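Local coordinates for glucose import ATP-binding protein GlcV (Sulfolobus solfataricus, PDB 1OXS) that hydrolyses ATP to power glucose uptake, as the energy-coupling subunit of the GlcSTUV ABC transporter, at residues 281-286 / 336-341; 24-29 / 217-222. One frame throughout, in Å; residues are numbered along the deposited sequence.

Overall arrangement
The two contacts lie in different parts of the chain, with centres 41 Å apart and nearest atoms about 20 Å apart, so neither touches the other. Contact 2 comes wholly first in chain order: strand 18-28, at the margin of an antiparallel sheet, meets strand 218-223, the last strand of the mixed sheet that also carries 33-37 and 161-165. Both sheets belong to the ABC-ATPase domain. Contact 1 follows, pairing strands 281-284 and 337-342 within one antiparallel sheet of the C-terminal region, its centre 33 Å from that of the chain. One contact thus joins two sheets of the ATPase domain, whereas the other pairs two neighbouring strands within a single sheet distant from the nucleotide site.

Contact 1 (281-286 / 336-341); sequences VKLSKD and EEVLVY
Ser-284 sets its hydroxyl beside Tyr-341, OG lying 3.6 Å from CE1 at the ring edge and near the ring plane. A chi1 of 70° places OG between the backbone N and carbonyl carbon, where it also donates to Asp-286 O (2.6 Å), tying the end of the strand to the following turn. Without the hydroxyl, as with an alanine here, Asp-286 O would probably lose this donor and the Tyr-341 edge its neighbour. The tyrosine hydroxyl itself is bonded to Ile-288 N.

Beneath these side chains the strands run antiparallel, at 147°; 281-284 is an outermost strand, within this chain, of the five-stranded antiparallel sheet in the C-terminal region, and 337-342 lies next to it. Lys-282 with Tyr-341 and Ser-284 with Leu-339 are hydrogen-bonded pairs; Leu-283 with Val-340 is the non-hydrogen-bonded pair between them. The bond from Leu-339 N to Ser-284 O measures 2.7 Å. Leu-283 and Val-340 lie alongside each other on one face, with CD2 of the leucine 4.1 Å from CG2 of the valine; Ile-315 of the same sheet touches both.

Past the strand end, Lys-285 folds back through bends at chi2 and chi3, carrying NZ to Glu-337 O at 2.8 Å, in the carbonyl plane and on a lone pair. Lys-285 NZ also forms a salt bridge to Glu-336 OE1 (3.0 Å), whose hydrogen bond is weak, and a water donates to both Lys-285 O and Glu-337 O. The ammonium group is thus shared between a carboxylate and a carbonyl, which implies a polar closure at one end of a mainly backbone-bonded strand pair with one apolar face and one mixed.

Contact 2 (24-29 / 217-222); sequences VNINIE and GKLVQV
Leu-219 bridges two sheets of the ABC-ATPase domain, reaching from strand 218-223 of the mixed P-loop NTPase sheet to strand 18-28 of the antiparallel sheet. The segment axes approach to 7.1 Å at an angle of 58°, and no hydrogen bond passes between the two segments. This is sheet-to-sheet packing through side chains.

The apolar contacts centre on one methyl. With CG anti to the backbone N (chi1 -153°), Leu-219 lays CD2 against Ile-26, whose side chain it crosses at about a right angle. Leu-219 CD2 lies 3.7 Å from Ile-26 CD1 and 4.3 Å from Val-24 CG1. Leu-214 of the neighbouring strand 210-215 also touches Leu-219, and Val-6 of strand 4-13 touches Val-24.

Polar atoms enter as neighbours of methyls: Gly-217 O comes to 3.7 Å from Val-24 CG2, and Asn-25 O to 4.0 Å from Leu-219 CD2. A backbone hydrogen bond between Gly-217 and Asp-22 adds a further tie between the turn and strand 18-28. Gly-217 lies near, without touching, the P-loop that holds Gly-43, an inferred ATP-binding residue. The tightest carbon pair is Ile-26 CG1 with Leu-219 CD2, at 3.4 Å, shorter than usual van der Waals contact.

Contact 1 (281-286 / 336-341)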
loop_
_atom_site.group_PDB
_atom_site.type_symbol
_atom_site.label_atom_id
_atom_site.label_comp_id
_atom_site.label_asym_id
_atom_site.label_seq_id
_atom_site.Cartn_x
_atom_site.Cartn_y
_atom_site.Cartn_z
ATOM N N VAL A 281 -10.106 -20.694 2.646
ATOM C CA VAL A 281 -10.730 -21.761 1.884
ATOM C C VAL A 281 -9.865 -23.001 2.038
ATOM O O VAL A 281 -8.623 -22.890 2.027
ATOM C CB VAL A 281 -10.839 -21.391 0.385
ATOM C CG1 VAL A 281 -11.331 -22.563 -0.446
ATOM C CG2 VAL A 281 -11.671 -20.213 0.146
ATOM N N LYS A 282 -10.500 -24.182 2.191
ATOM C CA LYS A 282 -9.778 -25.449 2.246
ATOM C C LYS A 282 -10.578 -26.449 1.421
ATOM O O LYS A 282 -11.810 -26.488 1.473
ATOM C CB LYS A 282 -9.695 -25.977 3.674
ATOM C CG LYS A 282 -8.920 -27.231 3.835
ATOM C CD LYS A 282 -8.768 -27.580 5.308
ATOM C CE LYS A 282 -7.769 -28.732 5.522
ATOM N NZ LYS A 282 -7.377 -28.875 6.952
ATOM N N LEU A 283 -9.886 -27.292 0.681
ATOM C CA LEU A 283 -10.496 -28.312 -0.144
ATOM C C LEU A 283 -10.173 -29.726 0.342
ATOM O O LEU A 283 -9.110 -30.020 0.890
ATOM C CB LEU A 283 -10.007 -28.208 -1.576
ATOM C CG LEU A 283 -10.107 -26.845 -2.201
ATOM C CD1 LEU A 283 -9.469 -26.764 -3.613
ATOM C CD2 LEU A 283 -11.530 -26.324 -2.251
ATOM N N SER A 284 -11.123 -30.641 0.158
ATOM C CA SER A 284 -10.879 -32.052 0.453
ATOM C C SER A 284 -11.706 -32.979 -0.436
ATOM O O SER A 284 -12.646 -32.569 -1.065
ATOM C CB SER A 284 -11.246 -32.350 1.885
ATOM O OG SER A 284 -12.672 -32.265 1.995
ATOM N N LYS A 285 -11.408 -34.256 -0.428
ATOM C CA LYS A 285 -12.203 -35.161 -1.210
ATOM C C LYS A 285 -13.268 -35.810 -0.377
ATOM O O LYS A 285 -14.214 -36.373 -0.917
ATOM C CB LYS A 285 -11.324 -36.220 -1.880
ATOM C CG LYS A 285 -10.503 -35.679 -2.991
ATOM C CD LYS A 285 -11.327 -35.447 -4.226
ATOM C CE LYS A 285 -11.759 -36.735 -4.897
ATOM N NZ LYS A 285 -12.412 -36.398 -6.184
ATOM N N ASP A 286 -13.098 -35.818 0.930
ATOM C CA ASP A 286 -14.098 -36.348 1.879
ATOM C C ASP A 286 -14.151 -35.406 3.059
ATOM O O ASP A 286 -13.343 -34.454 3.145
ATOM C CB ASP A 286 -13.735 -37.751 2.346
ATOM C CG ASP A 286 -14.937 -38.570 2.890
ATOM O OD1 ASP A 286 -16.004 -38.048 3.291
ATOM O OD2 ASP A 286 -14.873 -39.812 2.968
ATOM N N GLU A 336 -11.358 -33.003 -10.746
ATOM C CA GLU A 336 -11.715 -33.715 -9.527
ATOM C C GLU A 336 -12.847 -33.011 -8.805
ATOM O O GLU A 336 -12.850 -31.792 -8.675
ATOM C CB GLU A 336 -10.520 -33.820 -8.593
ATOM C CG GLU A 336 -9.545 -34.939 -8.947
ATOM C CD GLU A 336 -10.116 -36.326 -8.678
ATOM O OE1 GLU A 336 -9.813 -36.921 -7.614
ATOM O OE2 GLU A 336 -10.869 -36.815 -9.545
ATOM N N GLU A 337 -13.765 -33.800 -8.258
ATOM C CA GLU A 337 -14.801 -33.204 -7.410
ATOM C C GLU A 337 -14.260 -33.122 -6.000
ATOM O O GLU A 337 -13.701 -34.071 -5.472
ATOM C CB GLU A 337 -16.080 -34.013 -7.459
ATOM C CG GLU A 337 -16.701 -33.984 -8.858
ATOM C CD GLU A 337 -18.080 -34.613 -8.944
ATOM O OE1 GLU A 337 -18.483 -35.007 -10.061
ATOM O OE2 GLU A 337 -18.768 -34.703 -7.910
ATOM N N VAL A 338 -14.508 -31.994 -5.361
ATOM C CA VAL A 338 -13.987 -31.743 -4.045
ATOM C C VAL A 338 -15.077 -31.146 -3.153
ATOM O O VAL A 338 -16.051 -30.606 -3.657
ATOM C CB VAL A 338 -12.832 -30.749 -4.047
ATOM C CG1 VAL A 338 -11.604 -31.373 -4.759
ATOM C CG2 VAL A 338 -13.229 -29.432 -4.694
ATOM N N LEU A 339 -14.871 -31.247 -1.844
ATOM C CA LEU A 339 -15.665 -30.521 -0.872
ATOM C C LEU A 339 -14.921 -29.239 -0.563
ATOM O O LEU A 339 -13.702 -29.181 -0.528
ATOM C CB LEU A 339 -15.848 -31.292 0.425
ATOM C CG LEU A 339 -16.451 -32.650 0.243
ATOM C CD1 LEU A 339 -16.651 -33.362 1.570
ATOM C CD2 LEU A 339 -17.748 -32.604 -0.539
ATOM N N VAL A 340 -15.696 -28.198 -0.325
ATOM C CA VAL A 340 -15.216 -26.837 -0.134
ATOM C C VAL A 340 -15.610 -26.399 1.272
ATOM O O VAL A 340 -16.791 -26.381 1.664
ATOM C CB VAL A 340 -15.823 -25.860 -1.108
ATOM C CG1 VAL A 340 -15.230 -24.508 -0.938
ATOM C CG2 VAL A 340 -15.653 -26.308 -2.541
ATOM N N TYR A 341 -14.594 -26.087 2.033
ATOM C CA TYR A 341 -14.711 -25.573 3.393
ATOM C C TYR A 341 -14.237 -24.127 3.434
ATOM O O TYR A 341 -13.336 -23.733 2.669
ATOM C CB TYR A 341 -13.826 -26.375 4.329
ATOM C CG TYR A 341 -14.317 -27.765 4.667
ATOM C CD1 TYR A 341 -14.037 -28.838 3.848
ATOM C CD2 TYR A 341 -15.062 -27.982 5.789
ATOM C CE1 TYR A 341 -14.478 -30.096 4.188
ATOM C CE2 TYR A 341 -15.507 -29.273 6.142
ATOM C CZ TYR A 341 -15.205 -30.311 5.319
ATOM O OH TYR A 341 -15.626 -31.600 5.641
HETATM O O HOH W 1 -15.120 -35.717 -3.691
#

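Contact 2 (24-29 / 217-222)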
loop_
_atom_site.group_PDB
_atom_site.type_symbol
_atom_site.label_atom_id
_atom_site.label_comp_id
_atom_site.label_asym_id
_atom_site.label_seq_id
_atom_site.Cartn_x
_atom_site.Cartn_y
_atom_site.Cartn_z
ATOM N N VAL A 24 -10.942 15.313 0.457
ATOM C CA VAL A 24 -10.189 14.418 1.305
ATOM C C VAL A 24 -9.918 15.081 2.646
ATOM O O VAL A 24 -9.469 16.209 2.672
ATOM C CB VAL A 24 -8.922 14.060 0.659
ATOM C CG1 VAL A 24 -8.079 13.206 1.610
ATOM C CG2 VAL A 24 -9.178 13.290 -0.662
ATOM N N ASN A 25 -10.200 14.368 3.734
ATOM C CA ASN A 25 -9.972 14.812 5.082
ATOM C C ASN A 25 -9.252 13.747 5.890
ATOM O O ASN A 25 -9.788 12.623 6.075
ATOM C CB ASN A 25 -11.303 15.114 5.748
ATOM C CG ASN A 25 -11.907 16.418 5.275
ATOM O OD1 ASN A 25 -11.508 17.514 5.705
ATOM N ND2 ASN A 25 -12.903 16.297 4.410
ATOM N N ILE A 26 -8.058 14.079 6.371
ATOM C CA ILE A 26 -7.291 13.188 7.227
ATOM C C ILE A 26 -6.496 14.005 8.220
ATOM O O ILE A 26 -5.990 15.065 7.859
ATOM C CB ILE A 26 -6.223 12.411 6.403
ATOM C CG1 ILE A 26 -6.765 11.946 5.091
ATOM C CG2 ILE A 26 -5.696 11.218 7.220
ATOM C CD1 ILE A 26 -5.641 11.522 4.150
ATOM N N ASN A 27 -6.368 13.532 9.452
ATOM C CA ASN A 27 -5.482 14.167 10.394
ATOM C C ASN A 27 -4.443 13.114 10.761
ATOM O O ASN A 27 -4.783 12.111 11.404
ATOM C CB ASN A 27 -6.213 14.566 11.661
ATOM C CG ASN A 27 -7.389 15.545 11.422
ATOM O OD1 ASN A 27 -7.312 16.409 10.579
ATOM N ND2 ASN A 27 -8.484 15.402 12.204
ATOM N N ILE A 28 -3.197 13.324 10.330
ATOM C CA ILE A 28 -2.064 12.410 10.568
ATOM C C ILE A 28 -1.272 12.882 11.752
ATOM O O ILE A 28 -0.886 14.033 11.822
ATOM C CB ILE A 28 -1.161 12.344 9.299
ATOM C CG1 ILE A 28 -1.977 11.812 8.105
ATOM C CG2 ILE A 28 -0.037 11.419 9.513
ATOM C CD1 ILE A 28 -1.271 11.985 6.749
ATOM N N GLU A 29 -1.096 12.016 12.732
ATOM C CA GLU A 29 -0.462 12.449 13.977
ATOM C C GLU A 29 1.048 12.507 13.863
ATOM O O GLU A 29 1.646 11.848 13.012
ATOM C CB GLU A 29 -0.913 11.549 15.124
ATOM C CG GLU A 29 -2.415 11.636 15.362
ATOM C CD GLU A 29 -2.870 13.044 15.718
ATOM O OE1 GLU A 29 -2.066 13.814 16.289
ATOM O OE2 GLU A 29 -4.038 13.389 15.424
ATOM N N GLY A 217 -10.765 9.105 -6.241
ATOM C CA GLY A 217 -10.459 10.369 -5.597
ATOM C C GLY A 217 -11.025 10.552 -4.204
ATOM O O GLY A 217 -10.759 11.544 -3.554
ATOM N N LYS A 218 -11.758 9.545 -3.707
ATOM C CA LYS A 218 -12.354 9.648 -2.404
ATOM C C LYS A 218 -11.707 8.680 -1.419
ATOM O O LYS A 218 -11.435 7.568 -1.784
ATOM C CB LYS A 218 -13.853 9.351 -2.489
ATOM C CG LYS A 218 -14.605 10.214 -3.503
ATOM C CD LYS A 218 -16.099 10.299 -3.180
ATOM C CE LYS A 218 -16.911 10.724 -4.390
ATOM N NZ LYS A 218 -18.334 10.317 -4.240
ATOM N N LEU A 219 -11.518 9.110 -0.195
ATOM C CA LEU A 219 -11.011 8.241 0.874
ATOM C C LEU A 219 -12.224 7.456 1.381
ATOM O O LEU A 219 -13.073 8.004 2.055
ATOM C CB LEU A 219 -10.411 9.096 2.001
ATOM C CG LEU A 219 -9.344 8.452 2.833
ATOM C CD1 LEU A 219 -8.238 7.918 1.961
ATOM C CD2 LEU A 219 -8.776 9.545 3.809
ATOM N N VAL A 220 -12.279 6.176 1.067
ATOM C CA VAL A 220 -13.480 5.374 1.325
ATOM C C VAL A 220 -13.436 4.623 2.646
ATOM O O VAL A 220 -14.489 4.171 3.131
ATOM C CB VAL A 220 -13.796 4.402 0.182
ATOM C CG1 VAL A 220 -14.121 5.147 -1.145
ATOM C CG2 VAL A 220 -12.662 3.406 -0.106
ATOM N N GLN A 221 -12.250 4.436 3.193
ATOM C CA GLN A 221 -12.076 3.760 4.476
ATOM C C GLN A 221 -10.715 4.094 5.024
ATOM O O GLN A 221 -9.761 4.227 4.252
ATOM C CB GLN A 221 -12.257 2.240 4.294
ATOM C CG GLN A 221 -12.301 1.485 5.615
ATOM C CD GLN A 221 -12.670 0.039 5.477
ATOM O OE1 GLN A 221 -12.816 -0.471 4.369
ATOM N NE2 GLN A 221 -12.763 -0.647 6.620
ATOM N N VAL A 222 -10.597 4.211 6.340
ATOM C CA VAL A 222 -9.354 4.514 6.988
ATOM C C VAL A 222 -9.335 3.661 8.234
ATOM O O VAL A 222 -10.334 3.588 8.961
ATOM C CB VAL A 222 -9.259 6.014 7.414
ATOM C CG1 VAL A 222 -8.013 6.240 8.219
ATOM C CG2 VAL A 222 -9.296 6.901 6.233
#